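Local coordinates for protein toll-like receptor 13 (Mus musculus, PDB 4Z0C) that recognises single-stranded RNA from bacterial 23S rRNA through its leucine-rich-repeat ectodomain and signals via MYD88 to switch on NF-kappa-B and inflammation, at residues Tyr1-Ile13 / Ser676-Ser689. Numbering follows the deposited sequence.
Sequences YGFNKCTQYEFDI and SMNTEEVHIPFLRS. With nucleotides of chain C.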
ATOM      1  N   TYR A   1     -21.837 -35.667   6.374  1.00 56.04           N
ATOM      2  CA  TYR A   1     -21.979 -34.864   5.171  1.00 48.34           C
ATOM      3  C   TYR A   1     -20.836 -33.864   5.102  1.00 44.64           C
ATOM      4  O   TYR A   1     -20.965 -32.665   5.392  1.00 44.98           O
ATOM      5  CB  TYR A   1     -23.338 -34.194   5.132  1.00 39.56           C
ATOM      6  CG  TYR A   1     -23.675 -33.448   3.867  1.00 32.90           C
ATOM      7  CD1 TYR A   1     -22.936 -33.604   2.690  1.00 34.73           C
ATOM      8  CD2 TYR A   1     -24.721 -32.538   3.874  1.00 34.40           C
ATOM      9  CE1 TYR A   1     -23.265 -32.879   1.548  1.00 32.75           C
ATOM     10  CE2 TYR A   1     -25.048 -31.814   2.774  1.00 33.18           C
ATOM     11  CZ  TYR A   1     -24.328 -31.977   1.618  1.00 36.43           C
ATOM     12  OH  TYR A   1     -24.719 -31.220   0.561  1.00 39.38           O
ATOM     13  N   GLY A   2     -19.708 -34.419   4.698  1.00 31.74           N
ATOM     14  CA  GLY A   2     -18.492 -33.692   4.456  1.00 44.88           C
ATOM     15  C   GLY A   2     -17.638 -34.801   3.908  1.00 43.83           C
ATOM     16  O   GLY A   2     -17.805 -35.957   4.311  1.00 34.40           O
ATOM     17  N   PHE A   3     -16.747 -34.466   2.985  1.00 35.39           N
ATOM     18  CA  PHE A   3     -15.920 -35.469   2.348  1.00 26.89           C
ATOM     19  C   PHE A   3     -14.499 -35.336   2.869  1.00 35.51           C
ATOM     20  O   PHE A   3     -14.235 -34.538   3.769  1.00 38.51           O
ATOM     21  CB  PHE A   3     -15.960 -35.298   0.834  1.00 25.12           C
ATOM     22  CG  PHE A   3     -17.311 -34.874   0.303  1.00 31.38           C
ATOM     23  CD1 PHE A   3     -18.475 -35.497   0.724  1.00 37.81           C
ATOM     24  CD2 PHE A   3     -17.410 -33.846  -0.624  1.00 34.64           C
ATOM     25  CE1 PHE A   3     -19.710 -35.101   0.229  1.00 40.45           C
ATOM     26  CE2 PHE A   3     -18.646 -33.440  -1.123  1.00 33.69           C
ATOM     27  CZ  PHE A   3     -19.791 -34.064  -0.697  1.00 37.39           C
ATOM     28  N   ASN A   4     -13.580 -36.098   2.292  1.00 38.77           N
ATOM     29  CA  ASN A   4     -12.194 -36.090   2.749  1.00 31.75           C
ATOM     30  C   ASN A   4     -11.327 -35.102   1.968  1.00 33.50           C
ATOM     31  O   ASN A   4     -10.810 -34.146   2.546  1.00 40.26           O
ATOM     32  CB  ASN A   4     -11.601 -37.502   2.674  1.00 27.78           C
ATOM     33  CG  ASN A   4     -10.106 -37.535   2.970  1.00 36.28           C
ATOM     34  OD1 ASN A   4      -9.559 -36.640   3.617  1.00 46.24           O
ATOM     35  ND2 ASN A   4      -9.442 -38.587   2.510  1.00 37.01           N
ATOM     36  N   LYS A   5     -11.153 -35.352   0.672  1.00 28.60           N
ATOM     37  CA  LYS A   5     -10.261 -34.556  -0.168  1.00 30.27           C
ATOM     38  C   LYS A   5     -10.961 -33.426  -0.923  1.00 31.62           C
ATOM     39  O   LYS A   5     -10.320 -32.469  -1.335  1.00 43.56           O
ATOM     40  CB  LYS A   5      -9.548 -35.463  -1.168  1.00 41.05           C
ATOM     41  CG  LYS A   5      -8.046 -35.494  -1.006  1.00 51.36           C
ATOM     42  CD  LYS A   5      -7.613 -36.440   0.084  1.00 53.01           C
ATOM     43  CE  LYS A   5      -6.107 -36.617   0.056  1.00 55.78           C
ATOM     44  NZ  LYS A   5      -5.618 -37.407   1.220  1.00 58.19           N
ATOM     45  N   CYS A   6     -12.279 -33.522  -1.058  1.00 33.66           N
ATOM     46  CA  CYS A   6     -13.068 -32.636  -1.908  1.00 23.04           C
ATOM     47  C   CYS A   6     -14.081 -31.847  -1.098  1.00 26.64           C
ATOM     48  O   CYS A   6     -14.481 -32.268  -0.010  1.00 22.71           O
ATOM     49  CB  CYS A   6     -13.865 -33.473  -2.932  1.00 25.00           C
ATOM     50  SG  CYS A   6     -12.911 -34.488  -4.088  1.00 41.68           S
ATOM     51  N   THR A   7     -14.570 -30.744  -1.652  1.00 26.45           N
ATOM     52  CA  THR A   7     -15.669 -30.034  -1.002  1.00 34.98           C
ATOM     53  C   THR A   7     -16.731 -29.655  -2.005  1.00 38.88           C
ATOM     54  O   THR A   7     -16.459 -29.528  -3.193  1.00 39.59           O
ATOM     55  CB  THR A   7     -15.200 -28.737  -0.249  1.00 38.20           C
ATOM     56  OG1 THR A   7     -16.337 -28.080   0.326  1.00 33.97           O
ATOM     57  CG2 THR A   7     -14.492 -27.755  -1.195  1.00 26.19           C
ATOM     58  N   GLN A   8     -17.955 -29.493  -1.527  1.00 37.94           N
ATOM     59  CA  GLN A   8     -18.985 -28.902  -2.366  1.00 34.32           C
ATOM     60  C   GLN A   8     -18.813 -27.385  -2.442  1.00 34.56           C
ATOM     61  O   GLN A   8     -18.232 -26.761  -1.554  1.00 34.63           O
ATOM     62  CB  GLN A   8     -20.391 -29.274  -1.879  1.00 22.53           C
ATOM     63  CG  GLN A   8     -20.802 -30.712  -2.267  1.00 28.96           C
ATOM     64  CD  GLN A   8     -22.158 -31.131  -1.717  1.00 24.43           C
ATOM     65  OE1 GLN A   8     -22.673 -32.175  -2.080  1.00 35.43           O
ATOM     66  NE2 GLN A   8     -22.734 -30.316  -0.830  1.00 23.06           N
ATOM     67  N   TYR A   9     -19.284 -26.822  -3.541  1.00 30.15           N
ATOM     68  CA  TYR A   9     -19.352 -25.383  -3.731  1.00 25.19           C
ATOM     69  C   TYR A   9     -20.504 -24.824  -2.901  1.00 26.23           C
ATOM     70  O   TYR A   9     -21.598 -25.348  -2.905  1.00 33.32           O
ATOM     71  CB  TYR A   9     -19.543 -25.084  -5.224  1.00 21.61           C
ATOM     72  CG  TYR A   9     -19.854 -23.652  -5.585  1.00 32.64           C
ATOM     73  CD1 TYR A   9     -19.068 -22.588  -5.117  1.00 27.99           C
ATOM     74  CD2 TYR A   9     -20.916 -23.361  -6.437  1.00 33.00           C
ATOM     75  CE1 TYR A   9     -19.370 -21.275  -5.467  1.00 23.07           C
ATOM     76  CE2 TYR A   9     -21.209 -22.057  -6.805  1.00 24.62           C
ATOM     77  CZ  TYR A   9     -20.438 -21.022  -6.328  1.00 27.56           C
ATOM     78  OH  TYR A   9     -20.771 -19.739  -6.716  1.00 31.13           O
ATOM     79  N   GLU A  10     -20.248 -23.728  -2.220  1.00 32.35           N
ATOM     80  CA  GLU A  10     -21.175 -23.181  -1.246  1.00 37.10           C
ATOM     81  C   GLU A  10     -22.554 -22.829  -1.832  1.00 31.38           C
ATOM     82  O   GLU A  10     -23.562 -22.899  -1.132  1.00 31.31           O
ATOM     83  CB  GLU A  10     -20.499 -21.965  -0.565  1.00 36.50           C
ATOM     84  CG  GLU A  10     -19.016 -21.820  -1.010  1.00 23.72           C
ATOM     85  CD  GLU A  10     -18.131 -21.087  -0.009  1.00 58.95           C
ATOM     86  OE1 GLU A  10     -18.521 -20.003   0.481  1.00 75.66           O
ATOM     87  OE2 GLU A  10     -17.015 -21.584   0.269  1.00 67.28           O
ATOM     88  N   PHE A  11     -22.605 -22.458  -3.105  1.00 25.82           N
ATOM     89  CA  PHE A  11     -23.850 -21.976  -3.700  1.00 24.49           C
ATOM     90  C   PHE A  11     -24.427 -22.928  -4.751  1.00 33.75           C
ATOM     91  O   PHE A  11     -25.374 -22.576  -5.454  1.00 40.43           O
ATOM     92  CB  PHE A  11     -23.686 -20.561  -4.266  1.00 22.35           C
ATOM     93  CG  PHE A  11     -23.138 -19.581  -3.261  1.00 31.43           C
ATOM     94  CD1 PHE A  11     -23.886 -19.225  -2.135  1.00 21.22           C
ATOM     95  CD2 PHE A  11     -21.870 -19.028  -3.421  1.00 35.21           C
ATOM     96  CE1 PHE A  11     -23.377 -18.352  -1.194  1.00 24.78           C
ATOM     97  CE2 PHE A  11     -21.356 -18.132  -2.470  1.00 31.62           C
ATOM     98  CZ  PHE A  11     -22.109 -17.792  -1.372  1.00 25.60           C
ATOM     99  N   ASP A  12     -23.836 -24.115  -4.882  1.00 28.95           N
ATOM    100  CA  ASP A  12     -24.443 -25.197  -5.672  1.00 23.81           C
ATOM    101  C   ASP A  12     -23.872 -26.573  -5.271  1.00 34.11           C
ATOM    102  O   ASP A  12     -22.743 -26.901  -5.660  1.00 34.28           O
ATOM    103  CB  ASP A  12     -24.247 -24.939  -7.156  1.00 16.65           C
ATOM    104  CG  ASP A  12     -25.072 -25.910  -8.071  1.00 41.33           C
ATOM    105  OD1 ASP A  12     -25.427 -27.049  -7.679  1.00 37.37           O
ATOM    106  OD2 ASP A  12     -25.402 -25.497  -9.197  1.00 36.26           O
ATOM    107  N   ILE A  13     -24.651 -27.360  -4.503  1.00 28.96           N
ATOM    108  CA  ILE A  13     -24.231 -28.702  -4.039  1.00 31.14           C
ATOM    109  C   ILE A  13     -23.762 -29.659  -5.168  1.00 29.53           C
ATOM    110  O   ILE A  13     -23.033 -30.624  -4.914  1.00 35.75           O
ATOM    111  CB  ILE A  13     -25.344 -29.430  -3.180  1.00 27.13           C
ATOM    112  CG1 ILE A  13     -26.635 -29.646  -3.978  1.00 39.27           C
ATOM    113  CG2 ILE A  13     -25.659 -28.672  -1.893  1.00 28.09           C
ATOM    114  CD1 ILE A  13     -27.674 -30.531  -3.250  1.00 26.85           C
ATOM    115  N   SER A 676     -22.071 -33.644  12.417  1.00 35.01           N
ATOM    116  CA  SER A 676     -21.442 -33.164  11.180  1.00 39.76           C
ATOM    117  C   SER A 676     -21.393 -34.254  10.123  1.00 43.99           C
ATOM    118  O   SER A 676     -21.515 -33.962   8.940  1.00 45.84           O
ATOM    119  CB  SER A 676     -20.034 -32.649  11.427  1.00 35.82           C
ATOM    120  OG  SER A 676     -19.174 -33.720  11.748  1.00 42.20           O
ATOM    121  N   MET A 677     -21.192 -35.499  10.557  1.00 50.03           N
ATOM    122  CA  MET A 677     -21.163 -36.648   9.646  1.00 42.35           C
ATOM    123  C   MET A 677     -22.563 -37.015   9.194  1.00 40.40           C
ATOM    124  O   MET A 677     -22.751 -37.489   8.074  1.00 47.64           O
ATOM    125  CB  MET A 677     -20.495 -37.866  10.291  1.00 37.10           C
ATOM    126  CG  MET A 677     -19.036 -37.644  10.689  1.00 49.65           C
ATOM    127  SD  MET A 677     -18.240 -39.051  11.506  1.00 53.21           S
ATOM    128  CE  MET A 677     -18.324 -40.239  10.161  1.00 35.27           C
ATOM    129  N   ASN A 678     -23.551 -36.776  10.050  1.00 32.87           N
ATOM    130  CA  ASN A 678     -24.892 -37.315   9.808  1.00 41.74           C
ATOM    131  C   ASN A 678     -25.903 -36.351   9.201  1.00 39.20           C
ATOM    132  O   ASN A 678     -26.837 -36.792   8.512  1.00 35.88           O
ATOM    133  CB  ASN A 678     -25.481 -37.934  11.095  1.00 44.30           C
ATOM    134  CG  ASN A 678     -24.772 -39.208  11.504  1.00 38.65           C
ATOM    135  OD1 ASN A 678     -24.627 -40.144  10.715  1.00 37.05           O
ATOM    136  ND2 ASN A 678     -24.302 -39.239  12.734  1.00 43.69           N
ATOM    137  N   THR A 679     -25.751 -35.057   9.482  1.00 35.05           N
ATOM    138  CA  THR A 679     -26.701 -34.071   8.965  1.00 39.82           C
ATOM    139  C   THR A 679     -26.695 -34.121   7.452  1.00 42.75           C
ATOM    140  O   THR A 679     -25.656 -34.282   6.846  1.00 47.28           O
ATOM    141  CB  THR A 679     -26.409 -32.628   9.453  1.00 39.03           C
ATOM    142  OG1 THR A 679     -27.450 -31.747   9.012  1.00 36.19           O
ATOM    143  CG2 THR A 679     -25.039 -32.127   8.969  1.00 31.37           C
ATOM    144  N   GLU A 680     -27.866 -34.038   6.842  1.00 49.48           N
ATOM    145  CA  GLU A 680     -27.965 -34.081   5.385  1.00 42.16           C
ATOM    146  C   GLU A 680     -28.319 -32.687   4.910  1.00 36.67           C
ATOM    147  O   GLU A 680     -28.458 -32.437   3.717  1.00 43.70           O
ATOM    148  CB  GLU A 680     -29.029 -35.105   4.962  1.00 45.41           C
ATOM    149  CG  GLU A 680     -28.730 -36.494   5.519  1.00 64.15           C
ATOM    150  CD  GLU A 680     -29.767 -37.543   5.159  1.00 75.76           C
ATOM    151  OE1 GLU A 680     -30.916 -37.402   5.624  1.00 79.18           O
ATOM    152  OE2 GLU A 680     -29.430 -38.531   4.470  1.00 75.95           O
ATOM    153  N   GLU A 681     -28.479 -31.782   5.871  1.00 31.28           N
ATOM    154  CA  GLU A 681     -28.905 -30.432   5.574  1.00 38.10           C
ATOM    155  C   GLU A 681     -27.684 -29.527   5.446  1.00 41.72           C
ATOM    156  O   GLU A 681     -27.685 -28.577   4.659  1.00 39.48           O
ATOM    157  CB  GLU A 681     -29.833 -29.934   6.677  1.00 48.78           C
ATOM    158  CG  GLU A 681     -30.237 -28.479   6.562  1.00 61.77           C
ATOM    159  CD  GLU A 681     -31.433 -28.278   5.638  1.00 70.04           C
ATOM    160  OE1 GLU A 681     -31.753 -27.101   5.347  1.00 76.08           O
ATOM    161  OE2 GLU A 681     -32.059 -29.289   5.221  1.00 61.92           O
ATOM    162  N   VAL A 682     -26.627 -29.849   6.190  1.00 35.77           N
ATOM    163  CA  VAL A 682     -25.464 -28.989   6.236  1.00 31.57           C
ATOM    164  C   VAL A 682     -24.199 -29.677   5.755  1.00 37.89           C
ATOM    165  O   VAL A 682     -23.801 -30.713   6.285  1.00 37.93           O
ATOM    166  CB  VAL A 682     -25.200 -28.430   7.657  1.00 29.34           C
ATOM    167  CG1 VAL A 682     -23.959 -27.515   7.637  1.00 21.71           C
ATOM    168  CG2 VAL A 682     -26.410 -27.665   8.166  1.00 25.80           C
ATOM    169  N   HIS A 683     -23.560 -29.068   4.755  1.00 35.36           N
ATOM    170  CA  HIS A 683     -22.270 -29.535   4.261  1.00 31.92           C
ATOM    171  C   HIS A 683     -21.109 -28.914   5.046  1.00 25.98           C
ATOM    172  O   HIS A 683     -21.156 -27.748   5.405  1.00 22.67           O
ATOM    173  CB  HIS A 683     -22.086 -29.269   2.755  1.00 28.96           C
ATOM    174  CG  HIS A 683     -20.768 -29.751   2.244  1.00 29.23           C
ATOM    175  ND1 HIS A 683     -20.496 -31.085   2.040  1.00 27.14           N
ATOM    176  CD2 HIS A 683     -19.616 -29.088   1.976  1.00 29.17           C
ATOM    177  CE1 HIS A 683     -19.245 -31.226   1.640  1.00 22.84           C
ATOM    178  NE2 HIS A 683     -18.690 -30.028   1.591  1.00 34.58           N
ATOM    179  N   ILE A 684     -20.078 -29.716   5.297  1.00 25.83           N
ATOM    180  CA  ILE A 684     -18.942 -29.312   6.105  1.00 22.26           C
ATOM    181  C   ILE A 684     -17.622 -29.688   5.432  1.00 29.83           C
ATOM    182  O   ILE A 684     -17.205 -30.841   5.470  1.00 28.97           O
ATOM    183  CB  ILE A 684     -19.054 -29.847   7.575  1.00 41.89           C
ATOM    184  CG1 ILE A 684     -20.151 -29.069   8.302  1.00 39.26           C
ATOM    185  CG2 ILE A 684     -17.726 -29.696   8.354  1.00 30.85           C
ATOM    186  CD1 ILE A 684     -20.796 -29.786   9.371  1.00 33.91           C
ATOM    187  N   PRO A 685     -16.977 -28.694   4.797  1.00 38.21           N
ATOM    188  CA  PRO A 685     -15.780 -28.836   3.963  1.00 42.33           C
ATOM    189  C   PRO A 685     -14.632 -29.611   4.597  1.00 40.91           C
ATOM    190  O   PRO A 685     -14.075 -29.201   5.628  1.00 34.14           O
ATOM    191  CB  PRO A 685     -15.334 -27.385   3.732  1.00 42.28           C
ATOM    192  CG  PRO A 685     -16.510 -26.535   4.042  1.00 41.58           C
ATOM    193  CD  PRO A 685     -17.603 -27.371   4.633  1.00 38.15           C
ATOM    194  N   PHE A 686     -14.275 -30.703   3.928  1.00 36.08           N
ATOM    195  CA  PHE A 686     -13.103 -31.523   4.232  1.00 34.48           C
ATOM    196  C   PHE A 686     -13.173 -32.206   5.591  1.00 38.17           C
ATOM    197  O   PHE A 686     -12.165 -32.705   6.085  1.00 39.08           O
ATOM    198  CB  PHE A 686     -11.809 -30.722   4.076  1.00 30.80           C
ATOM    199  CG  PHE A 686     -11.730 -29.943   2.784  1.00 32.63           C
ATOM    200  CD1 PHE A 686     -11.635 -30.602   1.563  1.00 32.41           C
ATOM    201  CD2 PHE A 686     -11.768 -28.558   2.788  1.00 28.98           C
ATOM    202  CE1 PHE A 686     -11.576 -29.899   0.366  1.00 31.87           C
ATOM    203  CE2 PHE A 686     -11.703 -27.844   1.593  1.00 34.49           C
ATOM    204  CZ  PHE A 686     -11.603 -28.525   0.374  1.00 26.82           C
ATOM    205  N   LEU A 687     -14.384 -32.257   6.146  1.00 41.45           N
ATOM    206  CA  LEU A 687     -14.682 -32.845   7.458  1.00 41.63           C
ATOM    207  C   LEU A 687     -13.931 -34.138   7.739  1.00 42.28           C
ATOM    208  O   LEU A 687     -13.278 -34.269   8.771  1.00 43.32           O
ATOM    209  CB  LEU A 687     -16.182 -33.129   7.571  1.00 33.95           C
ATOM    210  CG  LEU A 687     -16.627 -34.006   8.753  1.00 31.97           C
ATOM    211  CD1 LEU A 687     -16.443 -33.250  10.073  1.00 26.85           C
ATOM    212  CD2 LEU A 687     -18.065 -34.443   8.580  1.00 27.40           C
ATOM    213  N   ARG A 688     -14.003 -35.074   6.792  1.00 38.35           N
ATOM    214  CA  ARG A 688     -13.409 -36.405   6.947  1.00 40.21           C
ATOM    215  C   ARG A 688     -11.885 -36.432   6.944  1.00 44.35           C
ATOM    216  O   ARG A 688     -11.290 -37.510   7.029  1.00 46.32           O
ATOM    217  CB  ARG A 688     -13.924 -37.360   5.864  1.00 39.82           C
ATOM    218  CG  ARG A 688     -15.423 -37.540   5.858  1.00 40.76           C
ATOM    219  CD  ARG A 688     -15.844 -38.666   4.942  1.00 45.60           C
ATOM    220  NE  ARG A 688     -16.906 -39.444   5.576  1.00 64.22           N
ATOM    221  CZ  ARG A 688     -16.723 -40.635   6.144  1.00 64.74           C
ATOM    222  NH1 ARG A 688     -15.523 -41.209   6.133  1.00 55.26           N
ATOM    223  NH2 ARG A 688     -17.743 -41.257   6.716  1.00 72.05           N
ATOM    224  N   SER A 689     -11.263 -35.259   6.832  1.00 44.62           N
ATOM    225  CA  SER A 689      -9.807 -35.134   6.871  1.00 39.09           C
ATOM    226  C   SER A 689      -9.283 -34.452   8.139  1.00 36.04           C
ATOM    227  O   SER A 689      -8.075 -34.489   8.406  1.00 34.12           O
ATOM    228  CB  SER A 689      -9.321 -34.360   5.650  1.00 40.96           C
ATOM    229  OG  SER A 689      -9.710 -33.000   5.722  1.00 36.06           O
TER
ATOM    230  P     A C   6     -16.807 -17.324  -3.736  1.00 34.89           P
ATOM    231  OP1   A C   6     -16.978 -16.614  -5.031  1.00 38.99           O
ATOM    232  OP2   A C   6     -17.847 -17.090  -2.715  1.00 32.05           O
ATOM    233  O5'   A C   6     -16.634 -18.873  -4.046  1.00 29.15           O
ATOM    234  C5'   A C   6     -16.362 -19.825  -3.013  1.00 26.28           C
ATOM    235  C4'   A C   6     -15.483 -20.950  -3.515  1.00 26.06           C
ATOM    236  O4'   A C   6     -16.147 -21.626  -4.625  1.00 37.82           O
ATOM    237  C3'   A C   6     -14.128 -20.517  -4.052  1.00 28.94           C
ATOM    238  O3'   A C   6     -13.212 -21.590  -3.863  1.00 29.76           O
ATOM    239  C2'   A C   6     -14.401 -20.341  -5.547  1.00 32.43           C
ATOM    240  O2'   A C   6     -13.259 -20.430  -6.367  1.00 35.85           O
ATOM    241  C1'   A C   6     -15.372 -21.489  -5.816  1.00 31.37           C
ATOM    242  N9    A C   6     -16.330 -21.250  -6.898  1.00 32.10           N
ATOM    243  C8    A C   6     -16.908 -20.059  -7.286  1.00 36.02           C
ATOM    244  N7    A C   6     -17.795 -20.197  -8.259  1.00 39.04           N
ATOM    245  C5    A C   6     -17.826 -21.564  -8.509  1.00 30.03           C
ATOM    246  C6    A C   6     -18.570 -22.356  -9.408  1.00 32.99           C
ATOM    247  N6    A C   6     -19.464 -21.861 -10.262  1.00 26.62           N
ATOM    248  N1    A C   6     -18.366 -23.693  -9.401  1.00 32.31           N
ATOM    249  C2    A C   6     -17.474 -24.191  -8.532  1.00 34.11           C
ATOM    250  N3    A C   6     -16.711 -23.556  -7.642  1.00 32.88           N
ATOM    251  C4    A C   6     -16.937 -22.227  -7.674  1.00 32.68           C
TER
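Thr7 OG1 is held by two groups: it donates to Gln8 O at 3.0 Å and accepts a weak bond from His683 NE2 at 3.3 Å. Along the backbones, Ile684 N donates to Tyr1 O (3.1 Å), and the amino N of Tyr1 bonds to Ser676 O, near the end of helix 670-678. Further along, Arg688 N donates to Phe3 O, and the CA of Gly2 lies 3.3 Å from Ile684 O. His683 fills the middle. Its chi1 near 180° turns an edge of the imidazole toward the Tyr1 face, planes 67° apart, while its CB sits over that face. Gln8 CB covers one face of the imidazole 4.0 Å from its centroid, and His683 CE1 lies over the rim of one Phe3 face. Gln8 NE2 holds Tyr1 OH at 2.6 Å. Thr7 CB rests over the Phe686 ring. The N-terminal cap thus packs against the LRRCT region, joining the two ends of the repeat solenoid; the same segment 1-13 carries Tyr9, a face of which lies against the base of A6 of chain C, with CZ 3.4 Å from its C5. Held by the Tyr1 face, the Gln8 side chain and the weak bond to Thr7, the imidazole of His683 probably has its orientation fixed.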